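Local structure of alkaline serine protease (Pseudoalteromonas sp., 1Y9Z) at residues A[104-107]-A[112-115]; A[277-282]-A[292-297]; A[283-288]-A[319-324]; A[373-378]-A[417-422]; A[384-389]-A[426-431]. The protein probably cleaves peptide bonds as a subtilisin-like alkaline serine protease adapted to the cold, with an inserted beta-barrel domain beside its alpha/beta catalytic domain. All coordinates share one frame; numbering follows the deposited sequence.

Contact 1 (A[104-107]-A[112-115])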
# COMPACT_ATOMS: atom_id res chain seq x y z
N TRP A 104 3.88 -19.28 6.10
CA TRP A 104 3.56 -20.15 4.97
C TRP A 104 3.01 -21.48 5.46
O TRP A 104 3.67 -22.19 6.23
CB TRP A 104 4.80 -20.37 4.10
CG TRP A 104 4.55 -21.23 2.89
CD1 TRP A 104 4.47 -22.60 2.85
CD2 TRP A 104 4.35 -20.78 1.54
NE1 TRP A 104 4.23 -23.02 1.56
CE2 TRP A 104 4.15 -21.92 0.74
CE3 TRP A 104 4.31 -19.51 0.94
CZ2 TRP A 104 3.92 -21.84 -0.64
CZ3 TRP A 104 4.08 -19.43 -0.44
CH2 TRP A 104 3.89 -20.59 -1.21
N GLY A 105 1.80 -21.81 5.03
CA GLY A 105 1.18 -23.06 5.44
C GLY A 105 0.68 -23.91 4.28
O GLY A 105 0.11 -24.98 4.50
N TYR A 106 0.89 -23.43 3.06
CA TYR A 106 0.46 -24.15 1.87
C TYR A 106 1.06 -25.56 1.90
O TYR A 106 2.23 -25.73 2.25
CB TYR A 106 0.93 -23.40 0.62
CG TYR A 106 0.05 -23.60 -0.60
CD1 TYR A 106 -1.31 -23.26 -0.57
CD2 TYR A 106 0.58 -24.08 -1.80
CE1 TYR A 106 -2.11 -23.39 -1.70
CE2 TYR A 106 -0.22 -24.21 -2.94
CZ TYR A 106 -1.56 -23.86 -2.88
OH TYR A 106 -2.35 -23.99 -4.00
N SER A 107 0.27 -26.56 1.53
CA SER A 107 0.73 -27.94 1.53
C SER A 107 1.77 -28.21 0.45
O SER A 107 2.45 -29.23 0.47
CB SER A 107 -0.44 -28.90 1.34
OG SER A 107 -0.96 -28.83 0.02
N ALA A 112 3.14 -24.71 -7.34
CA ALA A 112 1.85 -25.39 -7.26
C ALA A 112 0.71 -24.37 -7.10
O ALA A 112 -0.37 -24.56 -7.66
CB ALA A 112 1.84 -26.37 -6.10
N ALA A 113 0.96 -23.31 -6.34
CA ALA A 113 -0.04 -22.27 -6.13
C ALA A 113 -0.33 -21.58 -7.45
O ALA A 113 -1.49 -21.30 -7.78
CB ALA A 113 0.46 -21.26 -5.10
N ILE A 114 0.72 -21.28 -8.21
CA ILE A 114 0.54 -20.64 -9.50
C ILE A 114 -0.21 -21.59 -10.44
O ILE A 114 -1.11 -21.17 -11.16
CB ILE A 114 1.91 -20.25 -10.11
CG1 ILE A 114 2.59 -19.22 -9.21
CG2 ILE A 114 1.71 -19.67 -11.51
CD1 ILE A 114 4.02 -18.89 -9.62
N ASP A 115 0.15 -22.87 -10.42
CA ASP A 115 -0.54 -23.86 -11.25
C ASP A 115 -2.03 -23.83 -10.94
O ASP A 115 -2.86 -23.87 -11.84
CB ASP A 115 -0.02 -25.28 -11.00
CG ASP A 115 1.39 -25.50 -11.51
OD1 ASP A 115 1.81 -24.84 -12.47
OD2 ASP A 115 2.08 -26.38 -10.94
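Tyr106 packs against Ala112 and Ala113 in the connection that leads from strand 92-100 into helix 110-119 of the subtilisin-like alpha/beta domain. Tyr106 and Ala113 both pack on Val96 of strand 92-100, and Ala113 also on Ile29 of strand 25-30, on one side of the central sheet. The segment 104-107 starts with Trp104, at the end of the short antiparallel strand 103-104. Its indole does not reach the helix, but over one face of it lies the CB of Tyr106, 3.1 Å from the ring plane toward the rim. Gly105 then carries the chain round, and the backbone of both Gly105 and Tyr106 is bonded to Val98. Tyr106 makes the contact itself. Its CG stands roughly anti to the backbone N (chi1 -151°), which sends the ring toward the first turns of the helix, where Tyr106 CE2 meets the CB of Ala113 at 3.7 Å and the CB of Ala112 at a slacker 4.3 Å. Ala112 C lies at the ring edge, near its plane. The hydroxyl has a weak hydrogen bond to Thr116 one turn on. A glycine in place of Tyr106 would probably open a gap between the loop and Ala113 and leave Thr116 without this hydroxyl. Ser107 takes no part across the contact; its N is bonded to Asn50 OD1. At the far end of the phenol, Tyr106 OH comes to 3.6 Å from Ala113 CA.

Contact 2 (A[277-282]-A[292-297])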
# COMPACT_ATOMS: atom_id res chain seq x y z
N CYS A 277 -1.13 20.18 19.01
CA CYS A 277 0.17 20.62 18.53
C CYS A 277 0.55 20.17 17.13
O CYS A 277 0.70 18.98 16.86
CB CYS A 277 1.21 20.14 19.53
SG CYS A 277 2.93 20.71 19.37
N LEU A 278 0.68 21.15 16.24
CA LEU A 278 1.07 20.91 14.85
C LEU A 278 2.58 21.09 14.80
O LEU A 278 3.12 22.06 15.33
CB LEU A 278 0.40 21.93 13.93
CG LEU A 278 0.70 21.84 12.43
CD1 LEU A 278 0.11 20.56 11.85
CD2 LEU A 278 0.12 23.06 11.73
N VAL A 279 3.28 20.15 14.17
CA VAL A 279 4.73 20.25 14.08
C VAL A 279 5.29 19.60 12.83
O VAL A 279 4.85 18.53 12.40
CB VAL A 279 5.41 19.60 15.32
CG1 VAL A 279 5.05 18.12 15.40
CG2 VAL A 279 6.92 19.79 15.25
N GLU A 280 6.27 20.27 12.22
CA GLU A 280 6.90 19.76 11.02
C GLU A 280 7.85 18.64 11.43
O GLU A 280 8.53 18.73 12.46
CB GLU A 280 7.69 20.87 10.32
CG GLU A 280 8.37 20.43 9.03
CD GLU A 280 9.22 21.52 8.42
OE1 GLU A 280 10.18 21.95 9.09
OE2 GLU A 280 8.93 21.94 7.28
N ARG A 281 7.88 17.58 10.64
CA ARG A 281 8.75 16.45 10.93
C ARG A 281 10.22 16.84 10.75
O ARG A 281 10.59 17.45 9.75
CB ARG A 281 8.41 15.28 9.99
CG ARG A 281 9.37 14.10 10.09
CD ARG A 281 8.95 12.96 9.18
NE ARG A 281 7.67 12.38 9.60
CZ ARG A 281 6.56 12.38 8.87
NH1 ARG A 281 6.55 12.92 7.66
NH2 ARG A 281 5.45 11.84 9.36
N VAL A 282 11.04 16.50 11.74
CA VAL A 282 12.47 16.79 11.68
C VAL A 282 13.17 15.47 11.40
O VAL A 282 13.16 14.56 12.23
CB VAL A 282 13.00 17.37 13.01
CG1 VAL A 282 14.51 17.56 12.93
CG2 VAL A 282 12.32 18.70 13.30
N ILE A 292 9.96 10.26 16.65
CA ILE A 292 9.82 10.61 18.06
C ILE A 292 10.32 12.02 18.42
O ILE A 292 9.85 12.61 19.39
CB ILE A 292 10.56 9.59 18.96
CG1 ILE A 292 10.30 9.88 20.44
CG2 ILE A 292 12.06 9.62 18.67
CD1 ILE A 292 8.84 9.73 20.84
N ASN A 293 11.25 12.56 17.65
CA ASN A 293 11.78 13.88 17.95
C ASN A 293 10.75 15.01 17.88
O ASN A 293 10.53 15.70 18.87
CB ASN A 293 12.97 14.19 17.04
CG ASN A 293 14.13 13.24 17.28
OD1 ASN A 293 14.55 13.04 18.42
ND2 ASN A 293 14.64 12.64 16.21
N SER A 294 10.12 15.19 16.73
CA SER A 294 9.11 16.24 16.58
C SER A 294 7.91 15.92 17.46
O SER A 294 7.31 16.81 18.06
CB SER A 294 8.66 16.36 15.12
OG SER A 294 9.68 16.94 14.31
N THR A 295 7.55 14.64 17.51
CA THR A 295 6.41 14.19 18.30
C THR A 295 6.59 14.51 19.79
O THR A 295 5.69 15.06 20.42
CB THR A 295 6.18 12.68 18.14
OG1 THR A 295 6.06 12.37 16.74
CG2 THR A 295 4.91 12.24 18.86
N LYS A 296 7.74 14.15 20.34
CA LYS A 296 8.01 14.39 21.75
C LYS A 296 8.12 15.88 22.08
O LYS A 296 7.76 16.30 23.18
CB LYS A 296 9.29 13.67 22.18
CG LYS A 296 9.58 13.76 23.67
CD LYS A 296 10.79 12.92 24.05
CE LYS A 296 11.05 12.99 25.55
NZ LYS A 296 12.21 12.13 25.93
N ALA A 297 8.62 16.67 21.14
CA ALA A 297 8.75 18.11 21.37
C ALA A 297 7.37 18.65 21.74
O ALA A 297 7.22 19.45 22.66
CB ALA A 297 9.26 18.80 20.11
O HOH W 1 10.90 14.07 14.09
O HOH W 2 14.98 14.15 14.13
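Ser294 meets Glu280 and Val282 where strand 275-280 runs out beside the helix that follows it. Hydrogen bonds dominate. The hydroxyl of Ser294 donates to Glu280 O over 2.8 Å (OG to O), approaching at a C=O...donor angle of 136° and tilted 19° from the carbonyl plane. Ser294 OG also accepts a weak bond from Val282 N at 2.9 Å, bent to 128°. Turned away from its own carbonyl carbon (chi1 -71°), OG points out of the helix into the bend of the strand end.

Water extends this link. One molecule joins Val282 O to Ser294 N, 3.0 Å from each; a second donates to Val282 O and is held weakly by Asn293 ND2. Van der Waals contact lies to one side: Val279 lays CG2 3.8 Å from Ser294 CB and CG1 3.7 Å from Ser294 O, and Phe267 of strand 266-268 packs on Val279, Val282 and Ser294 alike.

Covalently, Cys277 is tied by a disulfide to Cys298 further along the helix. Strand 275-280, helix 291-300 and strand 305-309 form a beta-alpha-beta unit of the inserted barrel domain. One buried hydroxyl thus serves two backbone groups at the strand end, firmly at Glu280 O and weakly at Val282 N, while the charged ends of Glu280 and Arg281 find salt-bridge partners outside the two segments, in Arg338 and Glu291.

Contact 3 (A[283-288]-A[319-324])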
# COMPACT_ATOMS: atom_id res chain seq x y z
N GLY A 283 13.78 15.37 10.22
CA GLY A 283 14.46 14.14 9.84
C GLY A 283 13.49 13.23 9.13
O GLY A 283 12.33 13.58 8.93
N ASN A 284 13.96 12.04 8.74
CA ASN A 284 13.12 11.07 8.05
C ASN A 284 13.57 9.65 8.33
O ASN A 284 14.75 9.40 8.57
CB ASN A 284 13.12 11.32 6.54
CG ASN A 284 12.16 12.43 6.14
OD1 ASN A 284 12.57 13.45 5.60
ND2 ASN A 284 10.88 12.22 6.40
N GLN A 285 12.62 8.73 8.29
CA GLN A 285 12.91 7.32 8.54
C GLN A 285 13.81 6.76 7.45
O GLN A 285 13.65 7.07 6.27
CB GLN A 285 11.61 6.52 8.59
CG GLN A 285 11.81 5.04 8.84
CD GLN A 285 10.51 4.33 9.16
OE1 GLN A 285 9.82 4.69 10.11
NE2 GLN A 285 10.17 3.33 8.36
N GLY A 286 14.76 5.93 7.86
CA GLY A 286 15.69 5.33 6.93
C GLY A 286 16.71 4.56 7.73
O GLY A 286 16.47 3.42 8.13
N SER A 287 17.86 5.19 7.98
CA SER A 287 18.91 4.56 8.77
C SER A 287 18.52 4.63 10.25
O SER A 287 19.05 3.90 11.08
CB SER A 287 20.24 5.27 8.54
OG SER A 287 20.13 6.66 8.81
N SER A 288 17.58 5.52 10.55
CA SER A 288 17.09 5.70 11.92
C SER A 288 15.58 5.94 11.91
O SER A 288 14.96 5.95 10.85
CB SER A 288 17.79 6.90 12.58
OG SER A 288 17.44 8.11 11.94
N ASN A 319 4.07 7.06 6.79
CA ASN A 319 3.49 6.19 7.82
C ASN A 319 4.71 5.55 8.50
O ASN A 319 4.92 4.34 8.40
CB ASN A 319 2.62 5.12 7.17
CG ASN A 319 2.11 4.08 8.16
OD1 ASN A 319 1.80 2.94 7.77
ND2 ASN A 319 2.01 4.45 9.42
N PRO A 320 5.52 6.36 9.19
CA PRO A 320 6.72 5.86 9.87
C PRO A 320 6.50 5.19 11.21
O PRO A 320 5.43 5.30 11.82
CB PRO A 320 7.56 7.12 10.01
CG PRO A 320 6.51 8.13 10.38
CD PRO A 320 5.36 7.81 9.42
N PHE A 321 7.53 4.49 11.68
CA PHE A 321 7.47 3.85 12.98
C PHE A 321 7.75 4.92 14.02
O PHE A 321 8.75 5.64 13.92
CB PHE A 321 8.53 2.75 13.11
CG PHE A 321 8.24 1.52 12.31
CD1 PHE A 321 8.88 1.29 11.10
CD2 PHE A 321 7.32 0.58 12.78
CE1 PHE A 321 8.61 0.13 10.36
CE2 PHE A 321 7.05 -0.58 12.05
CZ PHE A 321 7.69 -0.80 10.84
N LEU A 322 6.86 5.05 14.99
CA LEU A 322 7.07 6.01 16.07
C LEU A 322 7.72 5.21 17.19
O LEU A 322 7.03 4.64 18.04
CB LEU A 322 5.73 6.60 16.55
CG LEU A 322 5.82 7.50 17.79
CD1 LEU A 322 6.77 8.66 17.55
CD2 LEU A 322 4.43 8.01 18.14
N VAL A 323 9.04 5.15 17.16
CA VAL A 323 9.80 4.42 18.17
C VAL A 323 9.83 5.28 19.43
O VAL A 323 10.50 6.30 19.48
CB VAL A 323 11.23 4.13 17.69
CG1 VAL A 323 11.97 3.30 18.72
CG2 VAL A 323 11.18 3.40 16.36
N ASP A 324 9.08 4.84 20.44
CA ASP A 324 8.96 5.55 21.71
C ASP A 324 9.65 4.78 22.83
O ASP A 324 9.01 4.06 23.59
CB ASP A 324 7.47 5.73 22.02
CG ASP A 324 7.20 6.78 23.07
OD1 ASP A 324 6.01 7.00 23.38
OD2 ASP A 324 8.16 7.40 23.58
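Gln285 reaches across to Pro320 and Phe321 with its carboxamide, and the tight part of the contact is the oxygen of that group. Gln285 OE1 accepts the backbone N-H of Phe321 over 2.8 Å (N to OE1), in a bond that is nearly straight (166°) and lies in the carbonyl plane. Gln285 OE1 also presses against Pro320 CB at 3.3 Å, so the proline ring flanks the bond. An extended chain makes this reach possible: CG stands opposite the backbone N (chi1 180°), and the next torsion continues the line.

In the inserted beta-barrel domain, strand 321-323 runs parallel to strand 232-240, with the backbone of Leu322 bonded to Asn235 and Leu237. Phe321 N is turned to the other flank of the strand, where the glutamine side chain supplies the acceptor. Pro320 and Leu322 also rest on Glu291 of helix 291-300.

The looser side belongs to NE2 and the phenyl ring. The amide and ring planes are nearly parallel, 18° apart, and Gln285 NE2 lies at the ring edge, 3.7 Å from Phe321 CD1. Phe321 is exposed, resting on Asn235 and Leu237, and its side chain lies about 12 Å from the bound phenylmethanesulfonic acid. Beyond Gln285 the chain swings out to solvent, where Gly286 N is bonded to Ser288 O at 3.0 Å.

Contact 4 (A[373-378]-A[417-422])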
# COMPACT_ATOMS: atom_id res chain seq x y z
N PRO A 373 -0.20 -4.78 -5.95
CA PRO A 373 -1.59 -4.86 -6.40
C PRO A 373 -2.04 -3.65 -7.23
O PRO A 373 -2.99 -3.75 -8.01
CB PRO A 373 -2.38 -5.01 -5.09
CG PRO A 373 -1.48 -4.39 -4.07
CD PRO A 373 -0.11 -4.88 -4.49
N HIS A 374 -1.37 -2.51 -7.07
CA HIS A 374 -1.72 -1.35 -7.88
C HIS A 374 -1.32 -1.70 -9.31
O HIS A 374 -2.06 -1.45 -10.26
CB HIS A 374 -0.96 -0.09 -7.44
CG HIS A 374 -1.53 0.58 -6.23
ND1 HIS A 374 -1.13 0.28 -4.95
CD2 HIS A 374 -2.46 1.56 -6.12
CE1 HIS A 374 -1.79 1.05 -4.09
NE2 HIS A 374 -2.60 1.83 -4.78
N VAL A 375 -0.14 -2.29 -9.46
CA VAL A 375 0.37 -2.67 -10.77
C VAL A 375 -0.41 -3.81 -11.41
O VAL A 375 -0.77 -3.72 -12.59
CB VAL A 375 1.88 -3.04 -10.68
CG1 VAL A 375 2.38 -3.58 -12.01
CG2 VAL A 375 2.69 -1.82 -10.28
N SER A 376 -0.68 -4.87 -10.66
CA SER A 376 -1.42 -5.99 -11.21
C SER A 376 -2.88 -5.63 -11.44
O SER A 376 -3.51 -6.12 -12.38
CB SER A 376 -1.30 -7.22 -10.30
OG SER A 376 -1.80 -6.97 -9.00
N GLY A 377 -3.42 -4.76 -10.59
CA GLY A 377 -4.80 -4.33 -10.76
C GLY A 377 -4.91 -3.53 -12.05
O GLY A 377 -5.82 -3.76 -12.85
N VAL A 378 -3.99 -2.60 -12.25
CA VAL A 378 -3.98 -1.78 -13.46
C VAL A 378 -3.71 -2.64 -14.69
O VAL A 378 -4.30 -2.42 -15.74
CB VAL A 378 -2.93 -0.65 -13.37
CG1 VAL A 378 -2.70 -0.04 -14.75
CG2 VAL A 378 -3.40 0.42 -12.40
N GLY A 417 9.51 3.52 -13.98
CA GLY A 417 8.75 4.60 -13.38
C GLY A 417 7.38 4.21 -12.86
O GLY A 417 7.09 3.03 -12.65
N MET A 418 6.54 5.21 -12.65
CA MET A 418 5.19 5.00 -12.13
C MET A 418 4.25 4.47 -13.20
O MET A 418 4.16 5.03 -14.29
CB MET A 418 4.64 6.32 -11.58
CG MET A 418 3.32 6.16 -10.85
SD MET A 418 3.52 5.23 -9.32
CE MET A 418 2.63 6.27 -8.16
N ILE A 419 3.55 3.38 -12.88
CA ILE A 419 2.62 2.79 -13.82
C ILE A 419 1.56 3.83 -14.19
O ILE A 419 1.13 4.62 -13.35
CB ILE A 419 1.96 1.52 -13.22
CG1 ILE A 419 1.13 0.80 -14.29
CG2 ILE A 419 1.11 1.90 -12.01
CD1 ILE A 419 0.75 -0.61 -13.91
N ASN A 420 1.15 3.83 -15.46
CA ASN A 420 0.17 4.78 -15.97
C ASN A 420 -0.89 4.04 -16.78
O ASN A 420 -0.67 3.70 -17.94
CB ASN A 420 0.88 5.81 -16.86
CG ASN A 420 -0.02 6.96 -17.25
OD1 ASN A 420 -1.18 6.77 -17.60
ND2 ASN A 420 0.52 8.17 -17.22
N ALA A 421 -2.04 3.80 -16.16
CA ALA A 421 -3.13 3.08 -16.80
C ALA A 421 -3.63 3.72 -18.09
O ALA A 421 -3.79 3.05 -19.11
CB ALA A 421 -4.29 2.91 -15.83
N VAL A 422 -3.87 5.03 -18.05
CA VAL A 422 -4.37 5.75 -19.21
C VAL A 422 -3.43 5.64 -20.41
O VAL A 422 -3.85 5.31 -21.51
CB VAL A 422 -4.58 7.25 -18.89
CG1 VAL A 422 -5.10 7.99 -20.12
CG2 VAL A 422 -5.57 7.39 -17.74
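Val378 and Ala421 bring their CA atoms to 6.0 Å, and Val375 and Ile419 theirs to 6.6 Å, where the chain entering helix 421-430 runs past one flank of helix 368-385. The side chains meet through hydrocarbon alone. Ile419 carries CG1 away from its backbone N (chi1 -172°) and extends CD1 onto the helix between Val375 and Val378, residues three apart. There Ile419 CD1 lies 3.6 Å from Val378 CG1, these two side chains meeting tip to tip, and 3.9 Å from Val375 CG1. Ile419 CD1 also touches the helix backbone, at 3.7 Å from Val375 O. Val378 CG1 is shared, since it also meets Ala421 CB at 3.5 Å, so one methyl bridges the loop residue and the first turn of the second helix. Asn420, facing the other way, is the N-cap of that helix: its OD1 takes Ala423 N, while ND2 bonds Asp403. Ile198 of strand 196-201 packs on both Val375 and Ile419 and joins the contact to the central sheet. The long buried helix is the one that in subtilases carries the nucleophile near its N-terminus, consistent with Ser369 in the GTSMA sequence beside the bound phenylmethanesulfonic acid.

Contact 5 (A[384-389]-A[426-431])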
# COMPACT_ATOMS: atom_id res chain seq x y z
N SER A 384 -8.11 -5.68 -20.05
CA SER A 384 -9.52 -5.94 -20.35
C SER A 384 -10.00 -5.19 -21.59
O SER A 384 -10.98 -5.59 -22.22
CB SER A 384 -10.41 -5.58 -19.15
OG SER A 384 -10.54 -4.18 -18.98
N TYR A 385 -9.31 -4.10 -21.94
CA TYR A 385 -9.67 -3.33 -23.13
C TYR A 385 -9.13 -4.00 -24.39
O TYR A 385 -9.63 -3.76 -25.49
CB TYR A 385 -9.10 -1.91 -23.07
CG TYR A 385 -9.85 -0.93 -22.18
CD1 TYR A 385 -9.60 -0.87 -20.80
CD2 TYR A 385 -10.77 -0.03 -22.72
CE1 TYR A 385 -10.24 0.07 -19.99
CE2 TYR A 385 -11.42 0.91 -21.92
CZ TYR A 385 -11.15 0.96 -20.56
OH TYR A 385 -11.77 1.90 -19.78
N HIS A 386 -8.12 -4.84 -24.21
CA HIS A 386 -7.50 -5.54 -25.34
C HIS A 386 -7.08 -6.95 -24.96
O HIS A 386 -5.90 -7.28 -24.93
CB HIS A 386 -6.27 -4.76 -25.81
CG HIS A 386 -6.59 -3.40 -26.34
ND1 HIS A 386 -7.21 -3.20 -27.55
CD2 HIS A 386 -6.40 -2.16 -25.81
CE1 HIS A 386 -7.39 -1.91 -27.75
NE2 HIS A 386 -6.90 -1.26 -26.71
N PRO A 387 -8.07 -7.82 -24.68
CA PRO A 387 -7.80 -9.21 -24.30
C PRO A 387 -7.13 -10.05 -25.38
O PRO A 387 -6.67 -11.16 -25.11
CB PRO A 387 -9.19 -9.73 -23.93
CG PRO A 387 -10.08 -8.96 -24.86
CD PRO A 387 -9.52 -7.57 -24.74
N GLU A 388 -7.06 -9.51 -26.59
CA GLU A 388 -6.43 -10.24 -27.69
C GLU A 388 -4.91 -10.18 -27.61
O GLU A 388 -4.22 -11.02 -28.19
CB GLU A 388 -6.90 -9.69 -29.05
CG GLU A 388 -6.37 -8.31 -29.42
CD GLU A 388 -7.12 -7.17 -28.75
OE1 GLU A 388 -6.74 -6.00 -28.97
OE2 GLU A 388 -8.09 -7.45 -28.00
N CYS A 389 -4.39 -9.20 -26.88
CA CYS A 389 -2.95 -9.06 -26.73
C CYS A 389 -2.41 -10.07 -25.72
O CYS A 389 -3.14 -10.52 -24.84
CB CYS A 389 -2.60 -7.64 -26.29
SG CYS A 389 -3.20 -6.31 -27.39
N ALA A 426 -3.91 3.67 -24.08
CA ALA A 426 -3.76 4.39 -25.34
C ALA A 426 -2.73 3.69 -26.23
O ALA A 426 -2.88 3.66 -27.46
CB ALA A 426 -3.33 5.82 -25.07
N TYR A 427 -1.70 3.13 -25.61
CA TYR A 427 -0.64 2.42 -26.31
C TYR A 427 -1.23 1.22 -27.04
O TYR A 427 -1.05 1.06 -28.25
CB TYR A 427 0.40 1.95 -25.29
CG TYR A 427 1.66 1.33 -25.87
CD1 TYR A 427 2.71 2.13 -26.31
CD2 TYR A 427 1.81 -0.06 -25.93
CE1 TYR A 427 3.90 1.56 -26.78
CE2 TYR A 427 2.98 -0.63 -26.41
CZ TYR A 427 4.02 0.18 -26.83
OH TYR A 427 5.19 -0.39 -27.28
N LEU A 428 -1.95 0.39 -26.30
CA LEU A 428 -2.57 -0.80 -26.86
C LEU A 428 -3.72 -0.46 -27.82
O LEU A 428 -4.08 -1.27 -28.67
CB LEU A 428 -3.07 -1.71 -25.74
CG LEU A 428 -1.96 -2.31 -24.86
CD1 LEU A 428 -2.58 -3.11 -23.72
CD2 LEU A 428 -1.06 -3.20 -25.71
N ASP A 429 -4.27 0.74 -27.67
CA ASP A 429 -5.36 1.19 -28.55
C ASP A 429 -4.85 1.26 -29.98
O ASP A 429 -5.62 1.07 -30.93
CB ASP A 429 -5.87 2.56 -28.11
CG ASP A 429 -6.90 2.48 -27.00
OD1 ASP A 429 -7.26 3.54 -26.45
OD2 ASP A 429 -7.37 1.36 -26.70
N GLU A 430 -3.56 1.55 -30.14
CA GLU A 430 -2.95 1.64 -31.46
C GLU A 430 -2.79 0.23 -32.01
O GLU A 430 -3.16 -0.05 -33.15
CB GLU A 430 -1.59 2.33 -31.37
CG GLU A 430 -1.67 3.77 -30.89
CD GLU A 430 -2.51 4.64 -31.80
OE1 GLU A 430 -2.16 4.76 -33.00
OE2 GLU A 430 -3.51 5.21 -31.33
N SER A 431 -2.23 -0.66 -31.19
CA SER A 431 -2.02 -2.06 -31.56
C SER A 431 -1.43 -2.77 -30.35
O SER A 431 -1.05 -2.12 -29.37
CB SER A 431 -1.06 -2.17 -32.74
OG SER A 431 0.28 -1.96 -32.32
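His386 is held by two carboxylates at once, those of Asp429 and Glu388, one at each ring nitrogen. His386 NE2 donates to Asp429 OD2 over 2.7 Å at 161°, with the oxygen close to the ring plane and using its anti lone pair, and the ring and carboxylate planes stand 70° apart. From the other side His386 ND1 donates to the syn lone pair of Glu388 OE1 at a longer 3.2 Å, somewhat out of the ring plane. With both nitrogens as donors and two acids alongside, the imidazole is probably cationic. CG lies anti to the carbonyl carbon (chi1 -63°), which turns the ring toward the helix. There Leu428 CB is 3.4 Å from His386 CD2, and Leu428 O lies over one face. These residues join the end of the long helix 368-385 to the C-terminal helix 421-430 of the subtilisin-like domain, through a type I turn running from His386 to Cys389. A leucine in place of His386 would probably leave Asp429 OD2 and Glu388 OE1 each without its N-H partner. Lys425 forms a salt bridge with Asp429 OD1. Cys389 SG lies 4.1 Å from Leu428 CD2 and is disulfide-bonded to Cys432, just beyond the helix.

Overall arrangement
The five contacts fall into two parts of one chain. Contact 1 comes first in sequence and sits in the alpha/beta domain. Contacts 2 and 3 follow in the inserted barrel domain, their segments alternating along the chain and their centres 12 Å apart; both reach the same sheet, and Ile292 of one packs on Leu322 and Val323 of the other. Contacts 4 and 5 return to the alpha/beta domain, again interleaved, at centres 15 Å apart: helices 368-385 and 421-430, with the loop and turn at their ends, meet in both. Contacts 1 and 2 lie on opposite sides of the chain's centre, 45 Å between centres. Within the insert, contacts 2 and 3 thus share one sheet and helix 291-300, while the last two pair the long buried helix with the C-terminal one.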